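Local structure of PnpC (Pseudomonas putida, 3N9T) at residues S79-V84 against G203-A208; P191-I196 against D240-S245. The protein probably catalyses the oxygen-dependent intradiol ring cleavage of hydroxyquinol, using an iron(III) cofactor. One frame throughout, in Å; residues are numbered along the deposited sequence.

In the fold
The two contacts lie with their centres about 16 Å apart, contact 1 on the phospholipid side of the chain and contact 2 beside the iron. They meet at I196, whose CD1 comes to 3.4 Å from CG2 of T81 and also packs against CD1 of L206, so one residue of contact 2 touches both helices of contact 1. The chain makes a second connection, since strand 194-195 leads on to helix 201-209. Y194, in contact 2, binds the iron, and its side chain is about 11 Å from that of T81. S79, E204 and A208, in contact 1, belong to the lipid pocket instead.

Contact 1: S79-V84 against G203-A208; sequences SDTLGV and GEMLDA. With HGX (1-heptadecanoyl-2-tridecanoyl-3-glycerol-phosphonyl choline), chain B.
Here the C-terminal end of helix 74-81 packs against helix 201-209 in a buried contact, with T81 and L82 meeting M205 and L206. No hydrogen bond crosses between the segments. M205 does most of the work: its chain runs out with CG anti to the backbone N (chi1 177°) and then bends at chi3, 84°, which swings the methyl CE toward T81, where it lies 3.4 Å from OG1. That hydroxyl is already engaged, hydrogen-bonded to the carbonyl of L77 one turn back in its own helix, so the thioether methyl packs beside a polar atom that has its partner. The sulfur itself rests on L82, with SD 3.8 Å from CD2, one branch of the leucine fork, and the methyl touches that branch too. L206 adds a looser touch, CD2 lying 4.3 Å from CB of T81.

The other branch of L82 looks to the lipid, CD1 coming within 4.1 Å of the acyl carbon C40. Further along the same lipid, CB of S79 meets the chain end C48 at 3.8 Å, while A208 sits near the headgroup, its CB 3.7 Å from O3P. Helix 74-81 is closed off by a Schellman motif at G83, which takes positive phi (81°); V84 N bonds to S79 O at 2.9 Å. The second subunit completes the surroundings: its M32 packs on M205 and its V36 on L82, and its W53 NE1 bonds to the hydroxyl of S79.

Helices from both subunits thus enclose the acyl chains, forming the hydrophobic phospholipid tunnel at the dimer interface that is known from catechol 1,2-dioxygenases of this family.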
ATOM      1  N   SER A  79      -4.057  -4.305   7.066  1.00 10.35           N
ATOM      2  CA  SER A  79      -4.241  -3.122   7.982  1.00 11.45           C
ATOM      3  C   SER A  79      -4.303  -3.573   9.436  1.00 12.88           C
ATOM      4  O   SER A  79      -3.617  -2.993  10.314  1.00 12.75           O
ATOM      5  CB  SER A  79      -5.568  -2.357   7.660  1.00  9.87           C
ATOM      6  OG  SER A  79      -5.738  -1.270   8.578  1.00 12.09           O
ATOM      7  N   ASP A  80      -5.029  -4.677   9.684  1.00 12.68           N
ATOM      8  CA  ASP A  80      -5.190  -5.152  11.088  1.00 13.37           C
ATOM      9  C   ASP A  80      -3.866  -5.635  11.646  1.00 12.02           C
ATOM     10  O   ASP A  80      -3.501  -5.239  12.732  1.00 12.42           O
ATOM     11  CB  ASP A  80      -6.173  -6.316  11.182  1.00 13.03           C
ATOM     12  CG  ASP A  80      -7.629  -5.942  10.812  1.00 16.28           C
ATOM     13  OD1 ASP A  80      -8.051  -4.777  10.842  1.00 16.52           O
ATOM     14  OD2 ASP A  80      -8.387  -6.887  10.567  1.00 19.58           O
ATOM     15  N   THR A  81      -3.167  -6.512  10.890  1.00 12.36           N
ATOM     16  CA  THR A  81      -1.916  -7.136  11.333  1.00 12.73           C
ATOM     17  C   THR A  81      -0.719  -6.180  11.366  1.00 12.75           C
ATOM     18  O   THR A  81       0.292  -6.480  11.996  1.00 12.86           O
ATOM     19  CB  THR A  81      -1.552  -8.422  10.527  1.00 12.61           C
ATOM     20  OG1 THR A  81      -1.473  -8.114   9.130  1.00 12.91           O
ATOM     21  CG2 THR A  81      -2.641  -9.512  10.755  1.00 12.33           C
ATOM     22  N   LEU A  82      -0.849  -5.025  10.747  1.00 12.86           N
ATOM     23  CA  LEU A  82       0.210  -4.015  10.837  1.00 12.60           C
ATOM     24  C   LEU A  82      -0.177  -2.944  11.835  1.00 11.96           C
ATOM     25  O   LEU A  82       0.558  -1.946  12.013  1.00 12.98           O
ATOM     26  CB  LEU A  82       0.470  -3.350   9.481  1.00 14.11           C
ATOM     27  CG  LEU A  82       0.999  -4.244   8.366  1.00 13.38           C
ATOM     28  CD1 LEU A  82       1.221  -3.438   7.106  1.00 14.34           C
ATOM     29  CD2 LEU A  82       2.346  -4.819   8.871  1.00 13.34           C
ATOM     30  N   GLY A  83      -1.317  -3.141  12.503  1.00 12.67           N
ATOM     31  CA  GLY A  83      -1.742  -2.250  13.631  1.00 12.05           C
ATOM     32  C   GLY A  83      -2.410  -0.939  13.205  1.00 12.09           C
ATOM     33  O   GLY A  83      -2.743  -0.071  14.045  1.00 11.48           O
ATOM     34  N   VAL A  84      -2.633  -0.813  11.909  1.00 11.81           N
ATOM     35  CA  VAL A  84      -3.224   0.397  11.385  1.00 12.88           C
ATOM     36  C   VAL A  84      -4.714   0.493  11.785  1.00 11.23           C
ATOM     37  O   VAL A  84      -5.164   1.553  12.164  1.00 13.20           O
ATOM     38  CB  VAL A  84      -3.055   0.489   9.862  1.00 12.27           C
ATOM     39  CG1 VAL A  84      -3.819   1.709   9.342  1.00 13.00           C
ATOM     40  CG2 VAL A  84      -1.568   0.687   9.532  1.00 12.33           C
ATOM     41  N   GLY A 203      -0.569 -14.126   5.661  1.00 14.97           N
ATOM     42  CA  GLY A 203       0.068 -15.332   6.265  1.00 17.14           C
ATOM     43  C   GLY A 203       1.539 -15.423   5.941  1.00 17.00           C
ATOM     44  O   GLY A 203       2.348 -15.816   6.785  1.00 18.74           O
ATOM     45  N   GLU A 204       1.916 -15.001   4.724  1.00 18.28           N
ATOM     46  CA  GLU A 204       3.329 -15.005   4.320  1.00 18.54           C
ATOM     47  C   GLU A 204       4.145 -14.016   5.071  1.00 18.23           C
ATOM     48  O   GLU A 204       5.270 -14.323   5.501  1.00 17.09           O
ATOM     49  CB  GLU A 204       3.503 -14.656   2.852  1.00 19.55           C
ATOM     50  CG  GLU A 204       3.161 -15.764   1.904  1.00 25.46           C
ATOM     51  CD  GLU A 204       3.170 -15.246   0.448  1.00 32.32           C
ATOM     52  OE1 GLU A 204       3.890 -14.230   0.143  1.00 32.73           O
ATOM     53  OE2 GLU A 204       2.425 -15.827  -0.360  1.00 32.32           O
ATOM     54  N   MET A 205       3.615 -12.795   5.198  1.00 16.45           N
ATOM     55  CA  MET A 205       4.269 -11.787   5.989  1.00 14.43           C
ATOM     56  C   MET A 205       4.445 -12.238   7.469  1.00 13.77           C
ATOM     57  O   MET A 205       5.527 -12.084   8.045  1.00 13.36           O
ATOM     58  CB  MET A 205       3.441 -10.477   5.922  1.00 13.90           C
ATOM     59  CG  MET A 205       4.028  -9.317   6.835  1.00 16.46           C
ATOM     60  SD  MET A 205       2.792  -7.991   6.912  1.00 21.51           S
ATOM     61  CE  MET A 205       1.768  -8.712   8.268  1.00 19.27           C
ATOM     62  N   LEU A 206       3.378 -12.753   8.097  1.00 12.60           N
ATOM     63  CA  LEU A 206       3.474 -13.275   9.468  1.00 14.38           C
ATOM     64  C   LEU A 206       4.506 -14.421   9.559  1.00 14.25           C
ATOM     65  O   LEU A 206       5.262 -14.478  10.492  1.00 15.70           O
ATOM     66  CB  LEU A 206       2.097 -13.761  10.001  1.00 13.13           C
ATOM     67  CG  LEU A 206       1.002 -12.647  10.059  1.00 14.84           C
ATOM     68  CD1 LEU A 206      -0.240 -13.244  10.501  1.00 18.49           C
ATOM     69  CD2 LEU A 206       1.375 -11.581  11.008  1.00 16.93           C
ATOM     70  N   ASP A 207       4.533 -15.312   8.584  1.00 15.73           N
ATOM     71  CA  ASP A 207       5.573 -16.335   8.583  1.00 18.63           C
ATOM     72  C   ASP A 207       7.023 -15.814   8.530  1.00 18.32           C
ATOM     73  O   ASP A 207       7.876 -16.166   9.364  1.00 17.43           O
ATOM     74  CB  ASP A 207       5.308 -17.365   7.490  1.00 20.61           C
ATOM     75  CG  ASP A 207       6.235 -18.579   7.654  1.00 26.91           C
ATOM     76  OD1 ASP A 207       6.130 -19.297   8.670  1.00 33.03           O
ATOM     77  OD2 ASP A 207       7.107 -18.748   6.819  1.00 31.47           O
ATOM     78  N   ALA A 208       7.279 -14.889   7.613  1.00 17.88           N
ATOM     79  CA  ALA A 208       8.557 -14.217   7.530  1.00 18.03           C
ATOM     80  C   ALA A 208       8.896 -13.471   8.806  1.00 19.00           C
ATOM     81  O   ALA A 208      10.071 -13.400   9.200  1.00 19.15           O
ATOM     82  CB  ALA A 208       8.571 -13.264   6.346  1.00 19.10           C
TER
HETATM   83  O11 HGX B 300      12.955  -9.493   2.308  1.00 37.44           O
HETATM   84  C11 HGX B 300      12.104  -9.479   1.473  1.00 37.44           C
HETATM   85  C12 HGX B 300      11.794  -8.182   0.799  1.00 33.82           C
HETATM   86  C13 HGX B 300      10.697  -7.462   1.543  1.00 27.66           C
HETATM   87  C14 HGX B 300      10.337  -6.313   0.641  1.00 23.76           C
HETATM   88  C15 HGX B 300       9.296  -5.462   1.254  1.00 19.48           C
HETATM   89  C16 HGX B 300       9.180  -4.210   0.444  1.00 24.15           C
HETATM   90  C17 HGX B 300       7.889  -3.524   0.813  1.00 24.46           C
HETATM   91  C18 HGX B 300       7.997  -2.086   0.347  1.00 25.15           C
HETATM   92  C19 HGX B 300       6.667  -1.582  -0.167  1.00 24.28           C
HETATM   93  C20 HGX B 300       6.982  -0.603  -1.301  1.00 31.37           C
HETATM   94  C21 HGX B 300       7.093  -1.292  -2.665  1.00 25.93           C
HETATM   95  C22 HGX B 300       6.360  -0.604  -3.820  1.00 27.22           C
HETATM   96  C23 HGX B 300       5.503   0.604  -3.427  1.00 26.00           C
HETATM   97  O3  HGX B 300      11.426 -10.708   1.154  1.00 44.65           O
HETATM   98  C3  HGX B 300      11.614 -11.886   1.934  1.00 48.75           C
HETATM   99  C2  HGX B 300      10.380 -12.267   2.741  1.00 52.55           C
HETATM  100  C1  HGX B 300      10.616 -13.656   3.264  1.00 57.19           C
HETATM  101  O3P HGX B 300      11.589 -13.531   4.288  1.00 66.09           O
HETATM  102  O2  HGX B 300       9.190 -12.344   1.961  1.00 51.59           O
HETATM  103  C31 HGX B 300       8.081 -11.507   2.435  1.00 45.27           C
HETATM  104  O31 HGX B 300       7.056 -12.011   2.826  1.00 51.90           O
HETATM  105  C32 HGX B 300       8.030 -10.030   2.425  1.00 40.30           C
HETATM  106  C33 HGX B 300       6.587  -9.724   2.842  1.00 34.41           C
HETATM  107  C34 HGX B 300       6.210  -8.388   2.260  1.00 31.09           C
HETATM  108  C35 HGX B 300       5.544  -7.460   3.244  1.00 28.26           C
HETATM  109  C36 HGX B 300       5.142  -6.244   2.489  1.00 27.59           C
HETATM  110  C37 HGX B 300       4.005  -5.603   3.261  1.00 28.16           C
HETATM  111  C38 HGX B 300       3.800  -4.265   2.613  1.00 29.72           C
HETATM  112  C39 HGX B 300       2.390  -3.765   2.853  1.00 32.60           C
HETATM  113  C40 HGX B 300       2.359  -2.332   3.358  1.00 35.10           C
HETATM  114  C42 HGX B 300       2.285  -1.289   2.241  1.00 41.26           C
HETATM  115  C43 HGX B 300       0.989  -0.456   2.247  1.00 40.66           C
HETATM  116  C44 HGX B 300       0.323  -0.314   3.618  1.00 39.72           C
HETATM  117  C45 HGX B 300      -1.122  -0.799   3.538  1.00 37.53           C
HETATM  118  C46 HGX B 300      -1.682  -1.349   4.865  1.00 37.58           C
HETATM  119  C47 HGX B 300      -2.975  -0.629   5.227  1.00 38.11           C
HETATM  120  C48 HGX B 300      -4.046  -1.288   4.382  1.00 39.23           C
HETATM  121  O1  HGX B 300      12.172 -15.921   3.815  1.00 71.20           O
HETATM  122  P1  HGX B 300      12.778 -14.605   4.314  1.00 71.30           P
HETATM  123  O4  HGX B 300      13.930 -13.960   3.564  1.00 69.58           O
HETATM  124  O5  HGX B 300      13.124 -14.741   5.905  1.00 75.13           O
HETATM  125  C4  HGX B 300      14.109 -15.694   6.362  1.00 79.85           C
HETATM  126  C5  HGX B 300      13.500 -16.801   7.238  1.00 83.90           C
HETATM  127  N1  HGX B 300      13.108 -18.079   6.573  1.00 86.63           N
HETATM  128  C6  HGX B 300      13.291 -19.176   7.546  1.00 86.88           C
HETATM  129  C7  HGX B 300      13.894 -18.405   5.355  1.00 86.77           C
HETATM  130  C8  HGX B 300      11.672 -18.020   6.236  1.00 86.85           C

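Contact 2: P191-I196 against D240-S245; sequences PVCYPI and DPYLDS. With FE (Fe (III) ion), chain D.
C193 has SG turned between its backbone N and carbonyl carbon (chi1 57°), and D240 carries its CG anti to the backbone N (chi1 -175°); the thiol is thereby brought to the edge of the Y242 ring, and the carboxylate approaches CB of the cysteine. The sulfur lies 88° off the ring normal, with SG 3.9 Å from CE2, making a Cys sulfur-aromatic contact that leaves the ring face to W214, which stacks on it. One bond back from the sulfur, CB of C193 lies 3.6 Å from OD1 of D240.

The two carboxylate oxygens divide their tasks. OD1 accepts the backbone N-H of A217 in strand 214-224, whereas OD2 takes that of Y242 at 2.8 Å (N to OD2), on its anti side and slightly out of the carboxylate plane. The latter bond makes an Asx turn, overlapping a type I turn from D240 to L243. Replacing D240 with alanine removes both oxygens, which would probably leave the amides of A217 and Y242 without their acceptor and the turn less firmly tied to strand 214-224.

Next to C193, Y194 points away from this loop, its OH 2.2 Å from the iron. A water (O to iron 2.1 Å) and a citrate, probably from the crystallisation liquor, also bind the metal. Y160, H218 and H220 complete the protein ligands, the two-tyrosine, two-histidine ferric site characteristic of intradiol dioxygenases.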
ATOM      1  N   PRO A 191     -15.288 -17.976  25.948  1.00 17.48           N
ATOM      2  CA  PRO A 191     -14.725 -17.771  24.583  1.00 18.57           C
ATOM      3  C   PRO A 191     -13.363 -18.492  24.452  1.00 19.30           C
ATOM      4  O   PRO A 191     -12.627 -18.602  25.447  1.00 18.08           O
ATOM      5  CB  PRO A 191     -14.566 -16.265  24.495  1.00 18.42           C
ATOM      6  CG  PRO A 191     -15.555 -15.718  25.508  1.00 20.34           C
ATOM      7  CD  PRO A 191     -15.501 -16.726  26.664  1.00 18.39           C
ATOM      8  N   VAL A 192     -13.045 -18.975  23.262  1.00 21.06           N
ATOM      9  CA  VAL A 192     -11.728 -19.584  22.983  1.00 23.20           C
ATOM     10  C   VAL A 192     -10.920 -18.756  21.944  1.00 23.36           C
ATOM     11  O   VAL A 192     -11.489 -18.056  21.087  1.00 21.58           O
ATOM     12  CB  VAL A 192     -11.862 -21.085  22.553  1.00 24.30           C
ATOM     13  CG1 VAL A 192     -12.839 -21.875  23.524  1.00 25.20           C
ATOM     14  CG2 VAL A 192     -12.461 -21.193  21.166  1.00 28.10           C
ATOM     15  N   CYS A 193      -9.579 -18.789  22.071  1.00 23.66           N
ATOM     16  CA  CYS A 193      -8.677 -18.130  21.088  1.00 23.22           C
ATOM     17  C   CYS A 193      -8.828 -18.801  19.703  1.00 23.85           C
ATOM     18  O   CYS A 193      -9.228 -19.979  19.604  1.00 22.88           O
ATOM     19  CB  CYS A 193      -7.234 -18.141  21.609  1.00 23.64           C
ATOM     20  SG  CYS A 193      -6.582 -19.769  21.981  1.00 29.14           S
ATOM     21  N   TYR A 194      -8.541 -18.079  18.634  1.00 23.25           N
ATOM     22  CA  TYR A 194      -8.698 -18.636  17.297  1.00 22.87           C
ATOM     23  C   TYR A 194      -7.708 -17.883  16.384  1.00 21.85           C
ATOM     24  O   TYR A 194      -7.334 -16.761  16.749  1.00 20.48           O
ATOM     25  CB  TYR A 194     -10.151 -18.479  16.815  1.00 23.37           C
ATOM     26  CG  TYR A 194     -10.633 -17.026  16.728  1.00 26.03           C
ATOM     27  CD1 TYR A 194     -11.336 -16.447  17.776  1.00 26.82           C
ATOM     28  CD2 TYR A 194     -10.442 -16.260  15.579  1.00 27.02           C
ATOM     29  CE1 TYR A 194     -11.828 -15.149  17.702  1.00 29.73           C
ATOM     30  CE2 TYR A 194     -10.914 -14.938  15.498  1.00 30.99           C
ATOM     31  CZ  TYR A 194     -11.607 -14.369  16.566  1.00 28.46           C
ATOM     32  OH  TYR A 194     -12.131 -13.051  16.547  1.00 31.88           O
ATOM     33  N   PRO A 195      -7.223 -18.515  15.263  1.00 21.28           N
ATOM     34  CA  PRO A 195      -6.233 -17.836  14.425  1.00 21.27           C
ATOM     35  C   PRO A 195      -6.923 -17.047  13.319  1.00 20.61           C
ATOM     36  O   PRO A 195      -8.038 -17.383  12.903  1.00 20.68           O
ATOM     37  CB  PRO A 195      -5.435 -19.013  13.798  1.00 21.63           C
ATOM     38  CG  PRO A 195      -6.570 -20.057  13.522  1.00 22.08           C
ATOM     39  CD  PRO A 195      -7.484 -19.907  14.757  1.00 22.25           C
ATOM     40  N   ILE A 196      -6.266 -15.999  12.854  1.00 18.88           N
ATOM     41  CA  ILE A 196      -6.770 -15.270  11.702  1.00 19.06           C
ATOM     42  C   ILE A 196      -6.375 -16.016  10.411  1.00 18.98           C
ATOM     43  O   ILE A 196      -5.448 -16.833  10.440  1.00 18.82           O
ATOM     44  CB  ILE A 196      -6.224 -13.847  11.681  1.00 18.66           C
ATOM     45  CG1 ILE A 196      -4.703 -13.901  11.463  1.00 20.34           C
ATOM     46  CG2 ILE A 196      -6.563 -13.059  12.995  1.00 17.73           C
ATOM     47  CD1 ILE A 196      -4.211 -12.561  10.797  1.00 23.72           C
ATOM     48  N   ASP A 240      -5.395 -15.482  28.997  1.00 23.20           N
ATOM     49  CA  ASP A 240      -5.269 -16.106  27.671  1.00 22.01           C
ATOM     50  C   ASP A 240      -3.786 -16.118  27.342  1.00 19.09           C
ATOM     51  O   ASP A 240      -3.097 -15.176  27.655  1.00 17.94           O
ATOM     52  CB  ASP A 240      -6.070 -15.321  26.611  1.00 20.44           C
ATOM     53  CG  ASP A 240      -6.065 -15.989  25.258  1.00 24.61           C
ATOM     54  OD1 ASP A 240      -7.082 -16.615  24.883  1.00 18.45           O
ATOM     55  OD2 ASP A 240      -5.036 -15.900  24.551  1.00 23.83           O
ATOM     56  N   PRO A 241      -3.282 -17.198  26.742  1.00 18.65           N
ATOM     57  CA  PRO A 241      -1.829 -17.152  26.530  1.00 19.44           C
ATOM     58  C   PRO A 241      -1.363 -16.162  25.437  1.00 19.17           C
ATOM     59  O   PRO A 241      -0.177 -15.946  25.292  1.00 19.11           O
ATOM     60  CB  PRO A 241      -1.498 -18.582  26.111  1.00 19.75           C
ATOM     61  CG  PRO A 241      -2.798 -19.110  25.478  1.00 21.01           C
ATOM     62  CD  PRO A 241      -3.898 -18.426  26.232  1.00 19.73           C
ATOM     63  N   TYR A 242      -2.294 -15.495  24.745  1.00 18.74           N
ATOM     64  CA  TYR A 242      -1.960 -14.627  23.601  1.00 18.99           C
ATOM     65  C   TYR A 242      -2.275 -13.163  23.862  1.00 20.64           C
ATOM     66  O   TYR A 242      -2.143 -12.329  22.965  1.00 21.07           O
ATOM     67  CB  TYR A 242      -2.723 -15.078  22.365  1.00 17.78           C
ATOM     68  CG  TYR A 242      -2.320 -16.449  21.894  1.00 18.22           C
ATOM     69  CD1 TYR A 242      -0.990 -16.724  21.486  1.00 16.47           C
ATOM     70  CD2 TYR A 242      -3.258 -17.488  21.848  1.00 20.70           C
ATOM     71  CE1 TYR A 242      -0.611 -17.977  21.056  1.00 19.57           C
ATOM     72  CE2 TYR A 242      -2.868 -18.771  21.466  1.00 19.92           C
ATOM     73  CZ  TYR A 242      -1.569 -19.004  21.057  1.00 20.37           C
ATOM     74  OH  TYR A 242      -1.251 -20.286  20.613  1.00 21.21           O
ATOM     75  N   LEU A 243      -2.656 -12.860  25.104  1.00 20.84           N
ATOM     76  CA  LEU A 243      -3.045 -11.521  25.545  1.00 21.27           C
ATOM     77  C   LEU A 243      -2.009 -10.469  25.246  1.00 21.43           C
ATOM     78  O   LEU A 243      -2.356  -9.324  24.912  1.00 20.20           O
ATOM     79  CB  LEU A 243      -3.321 -11.544  27.060  1.00 22.72           C
ATOM     80  CG  LEU A 243      -4.489 -10.801  27.723  1.00 25.58           C
ATOM     81  CD1 LEU A 243      -5.829 -10.834  26.899  1.00 19.35           C
ATOM     82  CD2 LEU A 243      -4.687 -11.370  29.139  1.00 27.36           C
ATOM     83  N   ASP A 244      -0.733 -10.846  25.337  1.00 19.23           N
ATOM     84  CA  ASP A 244       0.368  -9.902  25.138  1.00 21.65           C
ATOM     85  C   ASP A 244       0.853  -9.953  23.704  1.00 20.17           C
ATOM     86  O   ASP A 244       1.786  -9.277  23.376  1.00 20.78           O
ATOM     87  CB  ASP A 244       1.582 -10.181  26.101  1.00 22.71           C
ATOM     88  CG  ASP A 244       1.212  -9.952  27.586  1.00 32.21           C
ATOM     89  OD1 ASP A 244       0.669  -8.851  27.900  1.00 40.97           O
ATOM     90  OD2 ASP A 244       1.425 -10.849  28.460  1.00 38.71           O
ATOM     91  N   SER A 245       0.249 -10.788  22.863  1.00 17.22           N
ATOM     92  CA  SER A 245       0.776 -10.977  21.537  1.00 17.28           C
ATOM     93  C   SER A 245      -0.369 -11.081  20.484  1.00 15.90           C
ATOM     94  O   SER A 245      -0.227 -11.757  19.498  1.00 14.37           O
ATOM     95  CB  SER A 245       1.735 -12.226  21.533  1.00 15.97           C
ATOM     96  OG  SER A 245       0.959 -13.398  21.690  1.00 19.96           O
TER
HETATM   97 FE    FE D 292     -13.556 -11.648  17.361  1.00 40.62          FE
HETATM   98  O   HOH W   1     -13.386 -10.424  15.634  1.00 41.05           O